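Local coordinates for protein aerobactin synthase IucA (Klebsiella pneumoniae subsp. pneumoniae, PDB 5JM8) that probably catalyses the ATP-dependent ligation of a citrate carboxyl group to a modified lysine during biosynthesis of the siderophore aerobactin, at residues T321-L333 with Q342-V354. Numbering follows the deposited sequence.
Sequences TFRVMQEDGWAGL and QESLFALRENLLV. With ATP (adenosine-5'-triphosphate), chain I.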
ATOM      1  N   THR A 321       6.502   5.143  25.461  1.00 14.72           N
ATOM      2  CA  THR A 321       5.410   5.448  24.543  1.00 13.91           C
ATOM      3  C   THR A 321       5.152   6.949  24.439  1.00 26.04           C
ATOM      4  O   THR A 321       4.323   7.388  23.638  1.00 22.52           O
ATOM      5  CB  THR A 321       4.111   4.766  24.976  1.00 13.55           C
ATOM      6  OG1 THR A 321       3.746   5.218  26.285  1.00 22.49           O
ATOM      7  CG2 THR A 321       4.280   3.256  24.990  1.00 15.59           C
ATOM      8  N   PHE A 322       5.865   7.728  25.249  1.00 21.09           N
ATOM      9  CA  PHE A 322       5.752   9.182  25.223  1.00 17.17           C
ATOM     10  C   PHE A 322       6.840   9.796  24.346  1.00 15.64           C
ATOM     11  O   PHE A 322       8.025   9.532  24.546  1.00 16.63           O
ATOM     12  CB  PHE A 322       5.836   9.749  26.642  1.00 18.39           C
ATOM     13  CG  PHE A 322       6.040  11.238  26.690  1.00 21.19           C
ATOM     14  CD1 PHE A 322       5.123  12.095  26.106  1.00 22.16           C
ATOM     15  CD2 PHE A 322       7.146  11.781  27.323  1.00 24.62           C
ATOM     16  CE1 PHE A 322       5.306  13.465  26.148  1.00 21.95           C
ATOM     17  CE2 PHE A 322       7.333  13.151  27.368  1.00 25.22           C
ATOM     18  CZ  PHE A 322       6.410  13.993  26.781  1.00 23.22           C
ATOM     19  N   ARG A 323       6.428  10.605  23.371  1.00 14.96           N
ATOM     20  CA  ARG A 323       7.372  11.342  22.531  1.00 15.32           C
ATOM     21  C   ARG A 323       7.080  12.835  22.553  1.00 16.14           C
ATOM     22  O   ARG A 323       5.943  13.254  22.759  1.00 18.71           O
ATOM     23  CB  ARG A 323       7.325  10.851  21.077  1.00 16.43           C
ATOM     24  CG  ARG A 323       7.666   9.383  20.867  1.00 18.11           C
ATOM     25  CD  ARG A 323       9.060   9.015  21.359  1.00 22.46           C
ATOM     26  NE  ARG A 323      10.136   9.701  20.642  1.00 24.51           N
ATOM     27  CZ  ARG A 323      10.649   9.295  19.482  1.00 26.69           C
ATOM     28  NH1 ARG A 323      10.177   8.215  18.879  1.00 28.01           N
ATOM     29  NH2 ARG A 323      11.632   9.978  18.915  1.00 27.03           N
ATOM     30  N   VAL A 324       8.126  13.627  22.347  1.00 16.13           N
ATOM     31  CA  VAL A 324       7.981  15.040  22.030  1.00 16.41           C
ATOM     32  C   VAL A 324       8.502  15.252  20.611  1.00 16.33           C
ATOM     33  O   VAL A 324       9.589  14.782  20.272  1.00 16.57           O
ATOM     34  CB  VAL A 324       8.748  15.940  23.029  1.00 17.30           C
ATOM     35  CG1 VAL A 324       8.688  17.399  22.601  1.00 17.65           C
ATOM     36  CG2 VAL A 324       8.181  15.782  24.428  1.00 17.43           C
ATOM     37  N   MET A 325       7.716  15.931  19.779  1.00 17.21           N
ATOM     38  CA  MET A 325       8.166  16.312  18.442  1.00 16.31           C
ATOM     39  C   MET A 325       9.102  17.511  18.541  1.00 17.12           C
ATOM     40  O   MET A 325       8.654  18.652  18.665  1.00 17.73           O
ATOM     41  CB  MET A 325       6.981  16.640  17.533  1.00 15.78           C
ATOM     42  CG  MET A 325       6.263  15.422  16.983  1.00 15.64           C
ATOM     43  SD  MET A 325       4.779  15.862  16.062  1.00 18.09           S
ATOM     44  CE  MET A 325       4.383  14.301  15.276  1.00 17.42           C
ATOM     45  N   GLN A 326      10.401  17.240  18.489  1.00 18.61           N
ATOM     46  CA  GLN A 326      11.413  18.267  18.701  1.00 22.65           C
ATOM     47  C   GLN A 326      11.502  19.234  17.533  1.00 24.12           C
ATOM     48  O   GLN A 326      11.597  18.825  16.375  1.00 23.55           O
ATOM     49  CB  GLN A 326      12.782  17.628  18.933  1.00 18.75           C
ATOM     50  CG  GLN A 326      12.867  16.753  20.172  1.00 18.77           C
ATOM     51  CD  GLN A 326      12.662  17.531  21.457  1.00 22.85           C
ATOM     52  OE1 GLN A 326      12.777  18.757  21.481  1.00 24.74           O
ATOM     53  NE2 GLN A 326      12.352  16.820  22.533  1.00 20.37           N
ATOM     54  N   GLU A 327      11.473  20.522  17.858  1.00 23.26           N
ATOM     55  CA  GLU A 327      11.694  21.575  16.880  1.00 23.63           C
ATOM     56  C   GLU A 327      13.164  21.984  16.924  1.00 26.35           C
ATOM     57  O   GLU A 327      13.512  23.046  17.443  1.00 31.08           O
ATOM     58  CB  GLU A 327      10.776  22.764  17.163  1.00 23.55           C
ATOM     59  CG  GLU A 327       9.299  22.395  17.169  1.00 28.18           C
ATOM     60  CD  GLU A 327       8.415  23.499  17.714  1.00 33.65           C
ATOM     61  OE1 GLU A 327       8.884  24.654  17.801  1.00 34.95           O
ATOM     62  OE2 GLU A 327       7.251  23.206  18.067  1.00 35.00           O
ATOM     63  N   ASP A 328      14.019  21.127  16.369  1.00 24.14           N
ATOM     64  CA  ASP A 328      15.466  21.252  16.529  1.00 24.08           C
ATOM     65  C   ASP A 328      16.123  22.013  15.381  1.00 28.55           C
ATOM     66  O   ASP A 328      17.312  21.838  15.111  1.00 32.63           O
ATOM     67  CB  ASP A 328      16.102  19.861  16.654  1.00 20.99           C
ATOM     68  CG  ASP A 328      15.766  18.950  15.485  1.00 20.91           C
ATOM     69  OD1 ASP A 328      15.286  19.452  14.447  1.00 21.72           O
ATOM     70  OD2 ASP A 328      15.988  17.726  15.601  1.00 19.92           O
ATOM     71  N   GLY A 329      15.348  22.853  14.702  1.00 28.20           N
ATOM     72  CA  GLY A 329      15.873  23.647  13.609  1.00 26.96           C
ATOM     73  C   GLY A 329      14.949  24.782  13.223  1.00 28.36           C
ATOM     74  O   GLY A 329      13.728  24.658  13.309  1.00 33.02           O
ATOM     75  N   TRP A 330      15.537  25.895  12.802  1.00 30.45           N
ATOM     76  CA  TRP A 330      14.766  27.045  12.350  1.00 27.05           C
ATOM     77  C   TRP A 330      15.602  27.907  11.425  1.00 28.20           C
ATOM     78  O   TRP A 330      16.830  27.840  11.433  1.00 31.73           O
ATOM     79  CB  TRP A 330      14.278  27.880  13.534  1.00 25.37           C
ATOM     80  CG  TRP A 330      15.380  28.536  14.316  1.00 24.26           C
ATOM     81  CD1 TRP A 330      15.998  28.047  15.429  1.00 24.51           C
ATOM     82  CD2 TRP A 330      15.989  29.807  14.047  1.00 26.05           C
ATOM     83  NE1 TRP A 330      16.955  28.929  15.868  1.00 26.31           N
ATOM     84  CE2 TRP A 330      16.969  30.018  15.037  1.00 26.14           C
ATOM     85  CE3 TRP A 330      15.801  30.785  13.066  1.00 27.27           C
ATOM     86  CZ2 TRP A 330      17.759  31.166  15.074  1.00 27.33           C
ATOM     87  CZ3 TRP A 330      16.586  31.924  13.104  1.00 27.88           C
ATOM     88  CH2 TRP A 330      17.552  32.105  14.101  1.00 29.77           C
ATOM     89  N   ALA A 331      14.927  28.723  10.628  1.00 26.05           N
ATOM     90  CA  ALA A 331      15.615  29.607   9.709  1.00 27.84           C
ATOM     91  C   ALA A 331      14.755  30.822   9.401  1.00 30.66           C
ATOM     92  O   ALA A 331      13.559  30.842   9.690  1.00 33.26           O
ATOM     93  CB  ALA A 331      15.971  28.865   8.434  1.00 26.99           C
ATOM     94  N   GLY A 332      15.380  31.837   8.818  1.00 34.13           N
ATOM     95  CA  GLY A 332      14.680  33.047   8.441  1.00 32.46           C
ATOM     96  C   GLY A 332      15.517  33.864   7.484  1.00 33.95           C
ATOM     97  O   GLY A 332      16.681  33.545   7.235  1.00 36.86           O
ATOM     98  N   LEU A 333      14.919  34.916   6.939  1.00 32.55           N
ATOM     99  CA  LEU A 333      15.631  35.828   6.060  1.00 31.81           C
ATOM    100  C   LEU A 333      16.059  37.060   6.837  1.00 32.78           C
ATOM    101  O   LEU A 333      15.342  37.524   7.724  1.00 31.69           O
ATOM    102  CB  LEU A 333      14.755  36.235   4.874  1.00 30.80           C
ATOM    103  CG  LEU A 333      14.352  35.109   3.923  1.00 31.68           C
ATOM    104  CD1 LEU A 333      13.347  35.624   2.907  1.00 31.71           C
ATOM    105  CD2 LEU A 333      15.571  34.524   3.223  1.00 34.07           C
ATOM    106  N   GLN A 342      11.266  38.673  11.106  1.00 34.15           N
ATOM    107  CA  GLN A 342      10.477  37.668  11.814  1.00 32.94           C
ATOM    108  C   GLN A 342       9.314  37.127  10.991  1.00 31.06           C
ATOM    109  O   GLN A 342       8.832  36.023  11.241  1.00 28.09           O
ATOM    110  CB  GLN A 342       9.944  38.249  13.123  1.00 33.14           C
ATOM    111  CG  GLN A 342      10.993  38.366  14.215  1.00 36.40           C
ATOM    112  CD  GLN A 342      10.395  38.736  15.557  1.00 42.80           C
ATOM    113  OE1 GLN A 342       9.213  39.066  15.653  1.00 49.16           O
ATOM    114  NE2 GLN A 342      11.208  38.673  16.605  1.00 42.56           N
ATOM    115  N   GLU A 343       8.867  37.903  10.012  1.00 32.87           N
ATOM    116  CA  GLU A 343       7.753  37.491   9.170  1.00 33.62           C
ATOM    117  C   GLU A 343       8.165  36.404   8.174  1.00 33.58           C
ATOM    118  O   GLU A 343       7.315  35.820   7.503  1.00 36.81           O
ATOM    119  CB  GLU A 343       7.179  38.701   8.427  1.00 37.69           C
ATOM    120  CG  GLU A 343       6.605  39.772   9.347  1.00 44.22           C
ATOM    121  CD  GLU A 343       5.786  40.812   8.603  1.00 50.87           C
ATOM    122  OE1 GLU A 343       6.003  40.979   7.384  1.00 56.57           O
ATOM    123  OE2 GLU A 343       4.922  41.459   9.235  1.00 50.86           O
ATOM    124  N   SER A 344       9.467  36.133   8.091  1.00 32.10           N
ATOM    125  CA  SER A 344       9.995  35.109   7.190  1.00 29.82           C
ATOM    126  C   SER A 344      10.353  33.822   7.931  1.00 30.97           C
ATOM    127  O   SER A 344      10.643  32.799   7.309  1.00 35.08           O
ATOM    128  CB  SER A 344      11.234  35.631   6.459  1.00 29.05           C
ATOM    129  OG  SER A 344      12.308  35.834   7.360  1.00 31.30           O
ATOM    130  N   LEU A 345      10.332  33.878   9.259  1.00 28.88           N
ATOM    131  CA  LEU A 345      10.757  32.753  10.087  1.00 24.73           C
ATOM    132  C   LEU A 345       9.915  31.500   9.890  1.00 27.02           C
ATOM    133  O   LEU A 345       8.717  31.571   9.622  1.00 24.84           O
ATOM    134  CB  LEU A 345      10.712  33.136  11.567  1.00 24.85           C
ATOM    135  CG  LEU A 345      11.730  34.159  12.067  1.00 32.90           C
ATOM    136  CD1 LEU A 345      11.377  34.584  13.481  1.00 38.26           C
ATOM    137  CD2 LEU A 345      13.140  33.599  12.015  1.00 34.34           C
ATOM    138  N   PHE A 346      10.572  30.354  10.021  1.00 28.61           N
ATOM    139  CA  PHE A 346       9.887  29.081  10.184  1.00 27.36           C
ATOM    140  C   PHE A 346      10.724  28.195  11.089  1.00 29.42           C
ATOM    141  O   PHE A 346      11.919  28.435  11.269  1.00 29.88           O
ATOM    142  CB  PHE A 346       9.643  28.395   8.837  1.00 25.45           C
ATOM    143  CG  PHE A 346      10.900  27.981   8.124  1.00 26.56           C
ATOM    144  CD1 PHE A 346      11.565  26.817   8.474  1.00 20.60           C
ATOM    145  CD2 PHE A 346      11.407  28.749   7.090  1.00 25.26           C
ATOM    146  CE1 PHE A 346      12.719  26.437   7.817  1.00 20.99           C
ATOM    147  CE2 PHE A 346      12.559  28.371   6.427  1.00 22.52           C
ATOM    148  CZ  PHE A 346      13.213  27.212   6.791  1.00 21.60           C
ATOM    149  N   ALA A 347      10.092  27.175  11.654  1.00 27.90           N
ATOM    150  CA  ALA A 347      10.797  26.178  12.443  1.00 20.23           C
ATOM    151  C   ALA A 347      10.499  24.798  11.885  1.00 19.39           C
ATOM    152  O   ALA A 347       9.413  24.552  11.360  1.00 22.23           O
ATOM    153  CB  ALA A 347      10.396  26.269  13.898  1.00 20.27           C
ATOM    154  N   LEU A 348      11.472  23.902  11.991  1.00 21.71           N
ATOM    155  CA  LEU A 348      11.324  22.546  11.483  1.00 23.15           C
ATOM    156  C   LEU A 348      11.030  21.574  12.615  1.00 22.89           C
ATOM    157  O   LEU A 348      11.784  21.485  13.584  1.00 22.87           O
ATOM    158  CB  LEU A 348      12.583  22.115  10.733  1.00 25.45           C
ATOM    159  CG  LEU A 348      12.881  22.886   9.446  1.00 24.42           C
ATOM    160  CD1 LEU A 348      14.236  22.478   8.904  1.00 23.78           C
ATOM    161  CD2 LEU A 348      11.796  22.667   8.399  1.00 23.93           C
ATOM    162  N   ARG A 349       9.929  20.845  12.470  1.00 23.30           N
ATOM    163  CA  ARG A 349       9.441  19.937  13.500  1.00 20.89           C
ATOM    164  C   ARG A 349       9.597  18.486  13.049  1.00 23.55           C
ATOM    165  O   ARG A 349       9.282  18.148  11.907  1.00 23.32           O
ATOM    166  CB  ARG A 349       7.977  20.260  13.817  1.00 17.48           C
ATOM    167  CG  ARG A 349       7.270  19.275  14.728  1.00 16.96           C
ATOM    168  CD  ARG A 349       5.834  19.707  14.963  1.00 16.62           C
ATOM    169  NE  ARG A 349       5.764  20.976  15.683  1.00 18.04           N
ATOM    170  CZ  ARG A 349       4.753  21.834  15.606  1.00 19.08           C
ATOM    171  NH1 ARG A 349       3.706  21.578  14.829  1.00 20.84           N
ATOM    172  NH2 ARG A 349       4.791  22.960  16.303  1.00 19.31           N
ATOM    173  N   GLU A 350      10.093  17.637  13.945  1.00 22.61           N
ATOM    174  CA  GLU A 350      10.275  16.219  13.646  1.00 22.10           C
ATOM    175  C   GLU A 350       8.965  15.551  13.262  1.00 19.69           C
ATOM    176  O   GLU A 350       7.989  15.619  14.008  1.00 15.80           O
ATOM    177  CB  GLU A 350      10.876  15.486  14.845  1.00 25.59           C
ATOM    178  CG  GLU A 350      12.348  15.749  15.069  1.00 31.92           C
ATOM    179  CD  GLU A 350      12.906  14.956  16.237  1.00 36.42           C
ATOM    180  OE1 GLU A 350      12.105  14.479  17.070  1.00 35.77           O
ATOM    181  OE2 GLU A 350      14.144  14.806  16.318  1.00 40.21           O
ATOM    182  N   ASN A 351       8.948  14.908  12.099  1.00 23.90           N
ATOM    183  CA  ASN A 351       7.790  14.133  11.681  1.00 20.74           C
ATOM    184  C   ASN A 351       7.946  12.677  12.095  1.00 21.27           C
ATOM    185  O   ASN A 351       8.376  11.833  11.309  1.00 20.74           O
ATOM    186  CB  ASN A 351       7.582  14.228  10.173  1.00 18.55           C
ATOM    187  CG  ASN A 351       6.326  13.510   9.718  1.00 20.08           C
ATOM    188  OD1 ASN A 351       5.419  13.263  10.513  1.00 24.89           O
ATOM    189  ND2 ASN A 351       6.269  13.166   8.437  1.00 17.66           N
ATOM    190  N   LEU A 352       7.579  12.388  13.337  1.00 21.28           N
ATOM    191  CA  LEU A 352       7.737  11.050  13.894  1.00 19.82           C
ATOM    192  C   LEU A 352       6.709  10.067  13.324  1.00 23.27           C
ATOM    193  O   LEU A 352       6.654   8.907  13.737  1.00 26.70           O
ATOM    194  CB  LEU A 352       7.628  11.109  15.420  1.00 17.01           C
ATOM    195  CG  LEU A 352       8.590  12.084  16.110  1.00 17.83           C
ATOM    196  CD1 LEU A 352       8.261  12.230  17.586  1.00 15.16           C
ATOM    197  CD2 LEU A 352      10.029  11.637  15.939  1.00 17.28           C
ATOM    198  N   LEU A 353       5.905  10.538  12.374  1.00 21.80           N
ATOM    199  CA  LEU A 353       4.918   9.704  11.692  1.00 22.24           C
ATOM    200  C   LEU A 353       5.313   9.412  10.247  1.00 26.40           C
ATOM    201  O   LEU A 353       4.527   8.838   9.489  1.00 30.07           O
ATOM    202  CB  LEU A 353       3.549  10.385  11.718  1.00 20.72           C
ATOM    203  CG  LEU A 353       2.946  10.604  13.104  1.00 21.49           C
ATOM    204  CD1 LEU A 353       1.712  11.471  12.994  1.00 19.86           C
ATOM    205  CD2 LEU A 353       2.612   9.276  13.754  1.00 23.78           C
ATOM    206  N   VAL A 354       6.527   9.801   9.868  1.00 27.59           N
ATOM    207  CA  VAL A 354       6.984   9.645   8.489  1.00 24.38           C
ATOM    208  C   VAL A 354       7.051   8.172   8.104  1.00 23.27           C
ATOM    209  O   VAL A 354       6.820   7.811   6.951  1.00 26.20           O
ATOM    210  CB  VAL A 354       8.374  10.302   8.268  1.00 22.96           C
ATOM    211  CG1 VAL A 354       9.442   9.621   9.120  1.00 19.86           C
ATOM    212  CG2 VAL A 354       8.759  10.275   6.788  1.00 23.29           C
TER
HETATM  213  PG  ATP I 600       1.378  24.277  16.487  1.00 22.37           P
HETATM  214  O1G ATP I 600       1.484  24.006  15.007  1.00 24.72           O
HETATM  215  O2G ATP I 600       0.766  23.139  17.267  1.00 20.96           O
HETATM  216  O3G ATP I 600       2.649  24.808  17.105  1.00 21.42           O
HETATM  217  PB  ATP I 600       0.332  26.796  17.493  1.00 20.20           P
HETATM  218  O1B ATP I 600      -0.360  27.891  16.718  1.00 18.42           O
HETATM  219  O2B ATP I 600       1.734  27.023  18.011  1.00 21.30           O
HETATM  220  O3B ATP I 600       0.259  25.441  16.608  1.00 19.89           O
HETATM  221  PA  ATP I 600      -1.293  27.378  19.779  1.00 20.96           P
HETATM  222  O1A ATP I 600      -0.457  28.631  19.841  1.00 22.14           O
HETATM  223  O2A ATP I 600      -1.560  26.592  21.039  1.00 22.54           O
HETATM  224  O3A ATP I 600      -0.619  26.365  18.723  1.00 17.12           O
HETATM  225  O5' ATP I 600      -2.717  27.691  19.104  1.00 17.54           O
HETATM  226  C5' ATP I 600      -3.628  26.610  18.942  1.00 18.23           C
HETATM  227  C4' ATP I 600      -4.515  26.794  17.720  1.00 21.42           C
HETATM  228  O4' ATP I 600      -5.434  25.700  17.670  1.00 23.54           O
HETATM  229  C3' ATP I 600      -5.333  28.076  17.755  1.00 25.86           C
HETATM  230  O3' ATP I 600      -5.184  28.776  16.513  1.00 28.86           O
HETATM  231  C2' ATP I 600      -6.770  27.640  17.972  1.00 25.50           C
HETATM  232  O2' ATP I 600      -7.677  28.365  17.143  1.00 27.40           O
HETATM  233  C1' ATP I 600      -6.784  26.165  17.607  1.00 23.79           C
HETATM  234  N9  ATP I 600      -7.616  25.374  18.541  1.00 22.48           N
HETATM  235  C8  ATP I 600      -8.680  24.644  18.167  1.00 23.20           C
HETATM  236  N7  ATP I 600      -9.243  24.031  19.238  1.00 20.97           N
HETATM  237  C5  ATP I 600      -8.525  24.373  20.321  1.00 18.75           C
HETATM  238  C6  ATP I 600      -8.580  24.068  21.765  1.00 17.52           C
HETATM  239  N6  ATP I 600      -9.552  23.254  22.239  1.00 14.71           N
HETATM  240  N1  ATP I 600      -7.642  24.627  22.564  1.00 19.07           N
HETATM  241  C2  ATP I 600      -6.680  25.436  22.080  1.00 18.80           C
HETATM  242  N3  ATP I 600      -6.576  25.751  20.776  1.00 17.66           N
HETATM  243  C4  ATP I 600      -7.451  25.262  19.861  1.00 19.00           C
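Antiparallel pairing of strand 329-333 with strand 345-350, continued by residues 325-328, which run as a loop beside Leu348 to Glu350, joins two neighbouring strands of the IucA/IucC-family sheet beside the ATP triphosphate. Ala331 and Phe346 form a hydrogen-bonded pair, Phe346 N to Ala331 O (3.0 Å) being answered by Ala331 N to Phe346 O (3.1 Å). The Phe346 ring, raised at chi1 65° between its backbone N and carbonyl carbon, carries CZ to 3.6 Å from Ala331 CB. On the opposite side of the sheet, with Ala347, Trp330 lies alongside Leu345, whose CD2 meets its ring obliquely near CZ3. At the chain's corner at 342-344, Ser344 OG accepts the N-H of Leu333 (2.8 Å) and also hydrogen-bonds Met341 O. Beyond Gly329, Glu350 N reaches Gln326 O. Glu327 and Arg349 run side by side into a salt bridge (Arg349 NH2 to Glu327 OE2, 3.0 Å); the carboxylate oxygen lies in the guanidinium plane but is itself approached from above the carboxylate. Cys448 N also holds this oxygen. Arg349 NH2 also binds ATP O3G (2.9 Å), bridging Glu327 and the gamma-phosphate, consistent with Glu327 helping to orient the guanidinium. Helix 198-209 packs on Ala331, Phe346 and Leu348, helix 294-306 touches Trp330, and strand 275-284, carrying the ATP ligand Lys278, pairs with strand 345-350.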